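Local coordinates for lipoprotein (Mycoplasma mycoides subsp. capri, PDB 7ADK) that is probably a membrane-anchored surface peptidase of the chymotrypsin-like PA clan, presumably cleaving host proteins such as immunoglobulins, at residues T286-I297 / F418-I428; S463-V471 / I579-S587. All coordinates share one frame; numbering follows the deposited sequence.

Contact 1 of 2, residues T286-I297 / F418-I428; sequences TLPNEEYKTSAI and FQISESGTMWI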
loop_
_atom_site.group_PDB
_atom_site.type_symbol
_atom_site.label_atom_id
_atom_site.label_comp_id
_atom_site.label_asym_id
_atom_site.label_seq_id
_atom_site.Cartn_x
_atom_site.Cartn_y
_atom_site.Cartn_z
ATOM N N THR B 286 -19.361 -9.696 7.112
ATOM C CA THR B 286 -18.331 -9.202 8.046
ATOM C C THR B 286 -18.135 -7.721 7.843
ATOM O O THR B 286 -17.035 -7.229 7.613
ATOM C CB THR B 286 -17.009 -9.950 7.987
ATOM O OG1 THR B 286 -17.324 -11.313 7.991
ATOM C CG2 THR B 286 -16.171 -9.643 9.228
ATOM N N LEU B 287 -19.269 -7.034 7.788
ATOM C CA LEU B 287 -19.375 -5.776 7.109
ATOM C C LEU B 287 -18.435 -4.767 7.761
ATOM O O LEU B 287 -17.566 -4.267 7.038
ATOM C CB LEU B 287 -20.868 -5.398 6.852
ATOM C CG LEU B 287 -21.827 -4.949 7.974
ATOM C CD1 LEU B 287 -21.773 -3.444 8.214
ATOM C CD2 LEU B 287 -23.265 -5.240 7.586
ATOM N N PRO B 288 -18.506 -4.480 9.074
ATOM C CA PRO B 288 -17.945 -3.265 9.558
ATOM C C PRO B 288 -16.566 -3.437 10.185
ATOM O O PRO B 288 -16.361 -4.160 11.165
ATOM C CB PRO B 288 -18.964 -2.739 10.551
ATOM C CG PRO B 288 -19.752 -3.948 11.026
ATOM C CD PRO B 288 -19.206 -5.098 10.180
ATOM N N ASN B 289 -15.623 -2.721 9.605
ATOM C CA ASN B 289 -14.478 -2.221 10.319
ATOM C C ASN B 289 -15.106 -1.143 11.211
ATOM O O ASN B 289 -15.757 -0.236 10.699
ATOM C CB ASN B 289 -13.543 -1.614 9.276
ATOM C CG ASN B 289 -12.329 -0.915 9.836
ATOM O OD1 ASN B 289 -12.008 -0.984 11.004
ATOM N ND2 ASN B 289 -11.600 -0.230 8.998
ATOM N N GLU B 290 -15.032 -1.279 12.526
ATOM C CA GLU B 290 -15.724 -0.364 13.442
ATOM C C GLU B 290 -14.763 0.408 14.334
ATOM O O GLU B 290 -13.695 -0.092 14.701
ATOM C CB GLU B 290 -16.825 -1.093 14.231
ATOM C CG GLU B 290 -16.278 -2.257 15.073
ATOM C CD GLU B 290 -17.063 -2.540 16.360
ATOM O OE1 GLU B 290 -18.135 -1.924 16.586
ATOM O OE2 GLU B 290 -16.579 -3.371 17.165
ATOM N N GLU B 291 -15.173 1.624 14.691
ATOM C CA GLU B 291 -14.450 2.570 15.533
ATOM C C GLU B 291 -15.368 3.096 16.643
ATOM O O GLU B 291 -16.506 3.480 16.378
ATOM C CB GLU B 291 -13.910 3.755 14.709
ATOM C CG GLU B 291 -12.946 3.421 13.551
ATOM C CD GLU B 291 -13.563 3.589 12.141
ATOM O OE1 GLU B 291 -14.596 2.961 11.835
ATOM O OE2 GLU B 291 -12.998 4.348 11.316
ATOM N N TYR B 292 -14.859 3.178 17.870
ATOM C CA TYR B 292 -15.473 3.900 18.982
ATOM C C TYR B 292 -14.524 4.995 19.471
ATOM O O TYR B 292 -13.415 4.677 19.888
ATOM C CB TYR B 292 -15.775 2.941 20.136
ATOM C CG TYR B 292 -16.733 1.824 19.809
ATOM C CD1 TYR B 292 -18.063 2.142 19.525
ATOM C CD2 TYR B 292 -16.296 0.484 19.762
ATOM C CE1 TYR B 292 -18.993 1.144 19.230
ATOM C CE2 TYR B 292 -17.227 -0.520 19.416
ATOM C CZ TYR B 292 -18.567 -0.193 19.150
ATOM O OH TYR B 292 -19.441 -1.135 18.736
ATOM N N LYS B 293 -14.935 6.263 19.432
ATOM C CA LYS B 293 -14.067 7.392 19.780
ATOM C C LYS B 293 -14.464 7.979 21.134
ATOM O O LYS B 293 -15.631 8.287 21.364
ATOM C CB LYS B 293 -14.080 8.400 18.620
ATOM C CG LYS B 293 -12.686 9.002 18.397
ATOM C CD LYS B 293 -12.657 10.011 17.237
ATOM C CE LYS B 293 -11.210 10.390 16.868
ATOM N NZ LYS B 293 -11.137 11.652 16.083
ATOM N N THR B 294 -13.514 8.102 22.055
ATOM C CA THR B 294 -13.751 8.445 23.475
ATOM C C THR B 294 -13.423 9.893 23.850
ATOM O O THR B 294 -13.825 10.343 24.917
ATOM C CB THR B 294 -12.946 7.509 24.392
ATOM O OG1 THR B 294 -11.612 7.491 23.969
ATOM C CG2 THR B 294 -13.484 6.097 24.374
ATOM N N SER B 295 -12.732 10.649 22.993
ATOM C CA SER B 295 -12.256 12.023 23.275
ATOM C C SER B 295 -11.304 12.171 24.474
ATOM O O SER B 295 -11.351 13.169 25.187
ATOM C CB SER B 295 -13.401 13.040 23.326
ATOM O OG SER B 295 -12.923 14.365 23.261
ATOM N N ALA B 296 -10.428 11.194 24.681
ATOM C CA ALA B 296 -9.386 11.161 25.695
ATOM C C ALA B 296 -8.160 10.389 25.172
ATOM O O ALA B 296 -8.138 9.996 24.010
ATOM C CB ALA B 296 -9.993 10.549 26.938
ATOM N N ILE B 297 -7.159 10.133 26.013
ATOM C CA ILE B 297 -6.000 9.254 25.726
ATOM C C ILE B 297 -5.582 8.397 26.942
ATOM O O ILE B 297 -5.160 7.254 26.797
ATOM C CB ILE B 297 -4.771 10.108 25.269
ATOM C CG1 ILE B 297 -5.005 10.855 23.939
ATOM C CG2 ILE B 297 -3.473 9.287 25.183
ATOM C CD1 ILE B 297 -3.827 11.685 23.433
ATOM N N PHE B 418 -7.386 16.230 22.507
ATOM C CA PHE B 418 -7.125 15.085 21.638
ATOM C C PHE B 418 -8.227 14.031 21.748
ATOM O O PHE B 418 -9.024 14.029 22.685
ATOM C CB PHE B 418 -5.766 14.466 21.974
ATOM C CG PHE B 418 -4.583 15.402 21.891
ATOM C CD1 PHE B 418 -3.740 15.585 22.988
ATOM C CD2 PHE B 418 -4.311 16.086 20.703
ATOM C CE1 PHE B 418 -2.648 16.456 22.909
ATOM C CE2 PHE B 418 -3.222 16.962 20.625
ATOM C CZ PHE B 418 -2.394 17.152 21.731
ATOM N N GLN B 419 -8.249 13.117 20.777
ATOM C CA GLN B 419 -9.177 11.992 20.698
ATOM C C GLN B 419 -8.447 10.696 20.317
ATOM O O GLN B 419 -7.522 10.718 19.506
ATOM C CB GLN B 419 -10.294 12.304 19.690
ATOM C CG GLN B 419 -10.993 13.657 19.897
ATOM C CD GLN B 419 -12.289 13.785 19.109
ATOM O OE1 GLN B 419 -12.408 13.335 17.979
ATOM N NE2 GLN B 419 -13.305 14.403 19.661
ATOM N N ILE B 420 -8.895 9.559 20.852
ATOM C CA ILE B 420 -8.372 8.225 20.543
ATOM C C ILE B 420 -9.519 7.259 20.232
ATOM O O ILE B 420 -10.674 7.504 20.594
ATOM C CB ILE B 420 -7.412 7.758 21.666
ATOM C CG1 ILE B 420 -6.273 6.905 21.097
ATOM C CG2 ILE B 420 -8.137 7.037 22.804
ATOM C CD1 ILE B 420 -5.055 6.815 21.989
ATOM N N SER B 421 -9.223 6.206 19.462
ATOM C CA SER B 421 -10.205 5.207 19.008
ATOM C C SER B 421 -9.902 3.816 19.561
ATOM O O SER B 421 -8.802 3.291 19.375
ATOM C CB SER B 421 -10.262 5.099 17.478
ATOM O OG SER B 421 -10.449 6.355 16.858
ATOM N N GLU B 422 -10.891 3.151 20.149
ATOM C CA GLU B 422 -10.925 1.692 20.092
ATOM C C GLU B 422 -11.375 1.293 18.676
ATOM O O GLU B 422 -12.330 1.876 18.160
ATOM C CB GLU B 422 -11.858 1.130 21.165
ATOM C CG GLU B 422 -11.969 -0.409 21.123
ATOM C CD GLU B 422 -10.622 -1.127 21.162
ATOM O OE1 GLU B 422 -9.806 -0.786 22.036
ATOM O OE2 GLU B 422 -10.374 -1.987 20.282
ATOM N N SER B 423 -10.709 0.351 18.012
ATOM C CA SER B 423 -11.152 -0.135 16.706
ATOM C C SER B 423 -10.870 -1.618 16.501
ATOM O O SER B 423 -9.810 -2.140 16.855
ATOM C CB SER B 423 -10.553 0.707 15.587
ATOM O OG SER B 423 -10.980 0.201 14.339
ATOM N N GLY B 424 -11.828 -2.305 15.893
ATOM C CA GLY B 424 -11.829 -3.758 15.764
ATOM C C GLY B 424 -12.646 -4.211 14.570
ATOM O O GLY B 424 -12.698 -3.523 13.545
ATOM N N THR B 425 -13.235 -5.397 14.626
ATOM C CA THR B 425 -14.077 -5.874 13.538
ATOM C C THR B 425 -15.286 -6.644 14.070
ATOM O O THR B 425 -15.268 -7.185 15.181
ATOM C CB THR B 425 -13.252 -6.717 12.560
ATOM O OG1 THR B 425 -12.172 -5.953 12.090
ATOM C CG2 THR B 425 -14.029 -7.132 11.317
ATOM N N MET B 426 -16.359 -6.664 13.297
ATOM C CA MET B 426 -17.591 -7.384 13.591
ATOM C C MET B 426 -18.147 -8.079 12.352
ATOM O O MET B 426 -17.814 -7.736 11.223
ATOM C CB MET B 426 -18.706 -6.466 14.117
ATOM C CG MET B 426 -18.287 -5.425 15.132
ATOM S SD MET B 426 -19.616 -4.780 16.164
ATOM C CE MET B 426 -20.496 -3.667 15.026
ATOM N N TRP B 427 -19.049 -9.018 12.564
ATOM C CA TRP B 427 -19.969 -9.490 11.545
ATOM C C TRP B 427 -21.405 -9.347 11.999
ATOM O O TRP B 427 -21.718 -9.425 13.188
ATOM C CB TRP B 427 -19.672 -10.937 11.170
ATOM C CG TRP B 427 -19.879 -11.925 12.269
ATOM C CD1 TRP B 427 -20.986 -12.676 12.446
ATOM C CD2 TRP B 427 -18.987 -12.258 13.371
ATOM N NE1 TRP B 427 -20.860 -13.431 13.581
ATOM C CE2 TRP B 427 -19.644 -13.231 14.187
ATOM C CE3 TRP B 427 -17.703 -11.851 13.753
ATOM C CZ2 TRP B 427 -19.083 -13.765 15.342
ATOM C CZ3 TRP B 427 -17.118 -12.403 14.904
ATOM C CH2 TRP B 427 -17.797 -13.352 15.695
ATOM N N ILE B 428 -22.290 -9.104 11.052
ATOM C CA ILE B 428 -23.730 -9.155 11.259
ATOM C C ILE B 428 -24.119 -10.623 11.498
ATOM O O ILE B 428 -23.806 -11.490 10.682
ATOM C CB ILE B 428 -24.420 -8.467 10.061
ATOM C CG1 ILE B 428 -25.816 -7.953 10.414
ATOM C CG2 ILE B 428 -24.451 -9.300 8.770
ATOM C CD1 ILE B 428 -26.254 -6.878 9.406
#
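Tyr292 and Glu422 face each other as a hydrogen-bonded pair in the antiparallel pairing of strands 289-293 and 421-425, whose axes come within 4.6 Å of each other. Tyr292 N reaches Glu422 O at 2.9 Å and almost straight (173° at the hydrogen), while the return bond from Glu422 N to Tyr292 O is more bent. Glu290 and Gly424 form the next such pair. The carbonyl of Glu290 takes two bonds, from Gly424 N at 3.1 Å and from Ser423 OG at 2.8 Å. The hydroxyl stands above the carbonyl plane, and it gets there because OG lies anti to Ser423 N (chi1 179°). Backbone bonds from Thr294 N to Ile420 O and from Met426 N to Pro288 O carry the pairing past the two strand segments.

Among polar side chains, extended Lys293 crosses Gln419 at about a right angle and sends NZ onto a lone pair of OE1, 2.8 Å away in the amide plane; NZ also has a weak bond to Tyr660. On the Tyr292 and Glu422 face, Met426 lays CG, SD and CE across the carboxylate of Glu290, whose OE1 in turn receives a weak hydrogen bond from Tyr292 OH.

Apolar contacts lie toward the two ends. Met426 CE meets the ring of Pro288 (CG 4.1 Å), and Leu287 CD2 touches Ile428 CD1 at 3.9 Å. At the far end, poorly ordered Ile297 brings CD1 to within 3.7 Å of Phe418 CB.

Strand 289-293 is held between strands 421-433 and 461-467 in a curled antiparallel sheet, consistent with a PA-clan barrel. Strand 442-447 flanks 421-433 on its other edge, with Phe445 packing on Pro288 and Met426. The 120 residues between the segments hold helices but no strand.

Contact 2 of 2, residues S463-V471 / I579-S587; sequences SLTRLNSEV and ISKITNNYS
Asn584 and Arg466 lose the most surface to this contact and interlock at the point where strand 461-467 passes the end of helix 575-582. Just beyond the helix, Asn584 turns its side-chain amide to the backbone where the strand ends: Asn584 ND2 donates to Leu467 O in the last strand residue at 2.8 Å, and Asn584 OD1 accepts from Ser469 N just after it at 3.0 Å. That second donor stands well above the plane of the amide carbonyl. Held at both its nitrogen and its oxygen, the amide is probably limited in its rotation.

Arg466 runs obliquely across Asn584, its guanidinium only 22° from parallel with the amide, and OD1 lies 3.6 Å above the guanidinium plane of Arg466, toward its rim. CG sits between N and C (chi1 58°) and the chain bends at chi2, which turns the guanidinium edge to the last turn of the helix. There the N-H of Arg466 NH1 makes a nearly straight bond to Lys581 O (2.8 Å, 173°), and Arg466 NE bonds Ile582 O at 3.1 Å; both acceptors lie near the guanidinium plane.

Lys581 also works through its side chain. Folded at chi2 and chi3, its chain brings Lys581 NZ to 3.2 Å from Glu470 OE1, a salt bridge whose hydrogen bond is weak. The other carboxylate oxygen, Glu470 OE2, takes a bond of 2.6 Å from Ser469 OG, a bond within the type I turn Asn468-Val471 that probably restrains the carboxylate.

A buried positive group therefore meets carbonyls at the negative end of the helix dipole, which probably stabilises both, while the Lys581-Glu470 pair adds a looser electrostatic link at the surface.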
loop_
_atom_site.group_PDB
_atom_site.type_symbol
_atom_site.label_atom_id
_atom_site.label_comp_id
_atom_site.label_asym_id
_atom_site.label_seq_id
_atom_site.Cartn_x
_atom_site.Cartn_y
_atom_site.Cartn_z
ATOM N N SER B 463 -18.691 4.430 14.426
ATOM C CA SER B 463 -18.726 4.310 12.965
ATOM C C SER B 463 -18.642 2.864 12.461
ATOM O O SER B 463 -18.107 2.004 13.145
ATOM C CB SER B 463 -17.626 5.181 12.358
ATOM O OG SER B 463 -17.822 5.360 10.980
ATOM N N LEU B 464 -19.173 2.625 11.260
ATOM C CA LEU B 464 -19.195 1.344 10.544
ATOM C C LEU B 464 -18.628 1.580 9.143
ATOM O O LEU B 464 -19.301 2.214 8.337
ATOM C CB LEU B 464 -20.663 0.888 10.468
ATOM C CG LEU B 464 -21.360 0.616 11.801
ATOM C CD1 LEU B 464 -22.860 0.529 11.581
ATOM C CD2 LEU B 464 -20.911 -0.687 12.445
ATOM N N THR B 465 -17.441 1.081 8.794
ATOM C CA THR B 465 -16.978 1.078 7.391
ATOM C C THR B 465 -16.915 -0.315 6.800
ATOM O O THR B 465 -16.298 -1.217 7.354
ATOM C CB THR B 465 -15.729 1.932 7.110
ATOM O OG1 THR B 465 -15.434 1.938 5.728
ATOM C CG2 THR B 465 -14.426 1.543 7.770
ATOM N N ARG B 466 -17.584 -0.485 5.665
ATOM C CA ARG B 466 -17.883 -1.790 5.078
ATOM C C ARG B 466 -17.813 -1.787 3.563
ATOM O O ARG B 466 -18.153 -0.791 2.933
ATOM C CB ARG B 466 -19.262 -2.245 5.581
ATOM C CG ARG B 466 -20.431 -1.303 5.277
ATOM C CD ARG B 466 -21.364 -1.973 4.291
ATOM N NE ARG B 466 -22.253 -1.024 3.640
ATOM C CZ ARG B 466 -21.984 -0.352 2.548
ATOM N NH1 ARG B 466 -22.941 0.206 1.893
ATOM N NH2 ARG B 466 -20.782 -0.217 2.085
ATOM N N LEU B 467 -17.380 -2.904 2.993
ATOM C CA LEU B 467 -17.303 -3.167 1.553
ATOM C C LEU B 467 -18.716 -3.298 0.979
ATOM O O LEU B 467 -19.514 -4.054 1.537
ATOM C CB LEU B 467 -16.462 -4.448 1.413
ATOM C CG LEU B 467 -16.008 -4.853 0.009
ATOM C CD1 LEU B 467 -15.287 -3.728 -0.719
ATOM C CD2 LEU B 467 -15.014 -6.007 0.112
ATOM N N ASN B 468 -19.070 -2.535 -0.057
ATOM C CA ASN B 468 -20.429 -2.576 -0.585
ATOM C C ASN B 468 -20.703 -3.842 -1.403
ATOM O O ASN B 468 -19.828 -4.374 -2.083
ATOM C CB ASN B 468 -20.898 -1.268 -1.255
ATOM C CG ASN B 468 -19.975 -0.519 -2.187
ATOM O OD1 ASN B 468 -19.464 -1.040 -3.161
ATOM N ND2 ASN B 468 -19.794 0.757 -1.978
ATOM N N SER B 469 -21.941 -4.329 -1.324
ATOM C CA SER B 469 -22.403 -5.570 -1.946
ATOM C C SER B 469 -22.233 -5.635 -3.466
ATOM O O SER B 469 -22.162 -6.710 -4.050
ATOM C CB SER B 469 -23.860 -5.780 -1.564
ATOM O OG SER B 469 -24.720 -4.880 -2.220
ATOM N N GLU B 470 -22.151 -4.483 -4.109
ATOM C CA GLU B 470 -22.028 -4.268 -5.544
ATOM C C GLU B 470 -20.708 -4.783 -6.149
ATOM O O GLU B 470 -20.659 -5.075 -7.343
ATOM C CB GLU B 470 -22.198 -2.760 -5.790
ATOM C CG GLU B 470 -23.583 -2.198 -5.419
ATOM C CD GLU B 470 -23.733 -1.709 -3.965
ATOM O OE1 GLU B 470 -23.786 -0.481 -3.750
ATOM O OE2 GLU B 470 -23.832 -2.534 -3.031
ATOM N N VAL B 471 -19.668 -4.933 -5.324
ATOM C CA VAL B 471 -18.279 -5.321 -5.662
ATOM C C VAL B 471 -18.125 -6.759 -6.181
ATOM O O VAL B 471 -18.940 -7.627 -5.890
ATOM C CB VAL B 471 -17.434 -5.108 -4.397
ATOM C CG1 VAL B 471 -16.048 -5.728 -4.355
ATOM C CG2 VAL B 471 -17.247 -3.625 -4.125
ATOM N N ILE B 579 -31.175 1.992 6.043
ATOM C CA ILE B 579 -30.785 0.813 6.840
ATOM C C ILE B 579 -30.371 -0.354 5.942
ATOM O O ILE B 579 -29.415 -1.064 6.249
ATOM C CB ILE B 579 -31.888 0.426 7.850
ATOM C CG1 ILE B 579 -31.983 1.525 8.923
ATOM C CG2 ILE B 579 -31.620 -0.927 8.517
ATOM C CD1 ILE B 579 -33.181 1.422 9.859
ATOM N N SER B 580 -31.017 -0.528 4.799
ATOM C CA SER B 580 -30.622 -1.553 3.839
ATOM C C SER B 580 -29.287 -1.246 3.166
ATOM O O SER B 580 -28.477 -2.148 3.057
ATOM C CB SER B 580 -31.708 -1.777 2.799
ATOM O OG SER B 580 -32.906 -2.173 3.423
ATOM N N LYS B 581 -28.994 0.008 2.805
ATOM C CA LYS B 581 -27.680 0.422 2.281
ATOM C C LYS B 581 -26.574 0.359 3.337
ATOM O O LYS B 581 -25.458 -0.015 2.999
ATOM C CB LYS B 581 -27.773 1.821 1.652
ATOM C CG LYS B 581 -28.583 1.871 0.354
ATOM C CD LYS B 581 -27.952 1.171 -0.859
ATOM C CE LYS B 581 -26.698 1.871 -1.387
ATOM N NZ LYS B 581 -26.218 1.245 -2.627
ATOM N N ILE B 582 -26.844 0.606 4.616
ATOM C CA ILE B 582 -25.906 0.390 5.729
ATOM C C ILE B 582 -25.559 -1.095 5.883
ATOM O O ILE B 582 -24.393 -1.488 5.886
ATOM C CB ILE B 582 -26.491 0.970 7.046
ATOM C CG1 ILE B 582 -26.450 2.505 7.015
ATOM C CG2 ILE B 582 -25.710 0.493 8.271
ATOM C CD1 ILE B 582 -27.362 3.194 8.030
ATOM N N THR B 583 -26.583 -1.950 5.996
ATOM C CA THR B 583 -26.455 -3.376 6.334
ATOM C C THR B 583 -26.227 -4.287 5.124
ATOM O O THR B 583 -26.446 -5.490 5.241
ATOM C CB THR B 583 -27.639 -3.886 7.176
ATOM O OG1 THR B 583 -28.849 -3.847 6.459
ATOM C CG2 THR B 583 -27.775 -3.071 8.459
ATOM N N ASN B 584 -25.846 -3.750 3.957
ATOM C CA ASN B 584 -25.692 -4.479 2.686
ATOM C C ASN B 584 -26.884 -5.409 2.381
ATOM O O ASN B 584 -26.747 -6.493 1.818
ATOM C CB ASN B 584 -24.345 -5.198 2.667
ATOM C CG ASN B 584 -23.162 -4.374 2.209
ATOM O OD1 ASN B 584 -23.222 -3.642 1.249
ATOM N ND2 ASN B 584 -22.013 -4.550 2.804
ATOM N N ASN B 585 -28.068 -4.980 2.793
ATOM C CA ASN B 585 -29.354 -5.648 2.669
ATOM C C ASN B 585 -29.415 -7.087 3.230
ATOM O O ASN B 585 -30.040 -7.958 2.635
ATOM C CB ASN B 585 -29.856 -5.490 1.231
ATOM C CG ASN B 585 -31.358 -5.583 1.124
ATOM O OD1 ASN B 585 -32.103 -5.688 2.082
ATOM N ND2 ASN B 585 -31.882 -5.522 -0.064
ATOM N N TYR B 586 -28.796 -7.339 4.386
ATOM C CA TYR B 586 -28.820 -8.657 5.063
ATOM C C TYR B 586 -30.231 -9.212 5.337
ATOM O O TYR B 586 -30.435 -10.426 5.382
ATOM C CB TYR B 586 -28.032 -8.538 6.380
ATOM C CG TYR B 586 -27.911 -9.831 7.156
ATOM C CD1 TYR B 586 -27.143 -10.896 6.652
ATOM C CD2 TYR B 586 -28.464 -9.953 8.446
ATOM C CE1 TYR B 586 -26.939 -12.058 7.415
ATOM C CE2 TYR B 586 -28.272 -11.123 9.209
ATOM C CZ TYR B 586 -27.507 -12.178 8.684
ATOM O OH TYR B 586 -27.266 -13.309 9.389
ATOM N N SER B 587 -31.236 -8.358 5.472
ATOM C CA SER B 587 -32.645 -8.761 5.558
ATOM C C SER B 587 -33.113 -9.555 4.340
ATOM O O SER B 587 -33.685 -10.631 4.483
ATOM C CB SER B 587 -33.530 -7.530 5.721
ATOM O OG SER B 587 -34.886 -7.872 5.856
#

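Strand 289-293 of contact 1 and strand 461-467 of contact 2 are neighbours in the same antiparallel sheet, joined by probable backbone hydrogen bonds such as Asn289 N to Thr465 O, and the contact centres lie about 17 Å apart. Contact 1 is the larger and pairs strand with strand: mostly main-chain bonding, buried at the Thr286 end and more exposed toward Phe418. Contact 2 instead docks a helix end onto the sheet, almost entirely through side chains gripping backbone groups, with a buried arginine and asparagine inside and a salt bridge outside. Pro288 packing on Leu464 brings the apolar parts of both together.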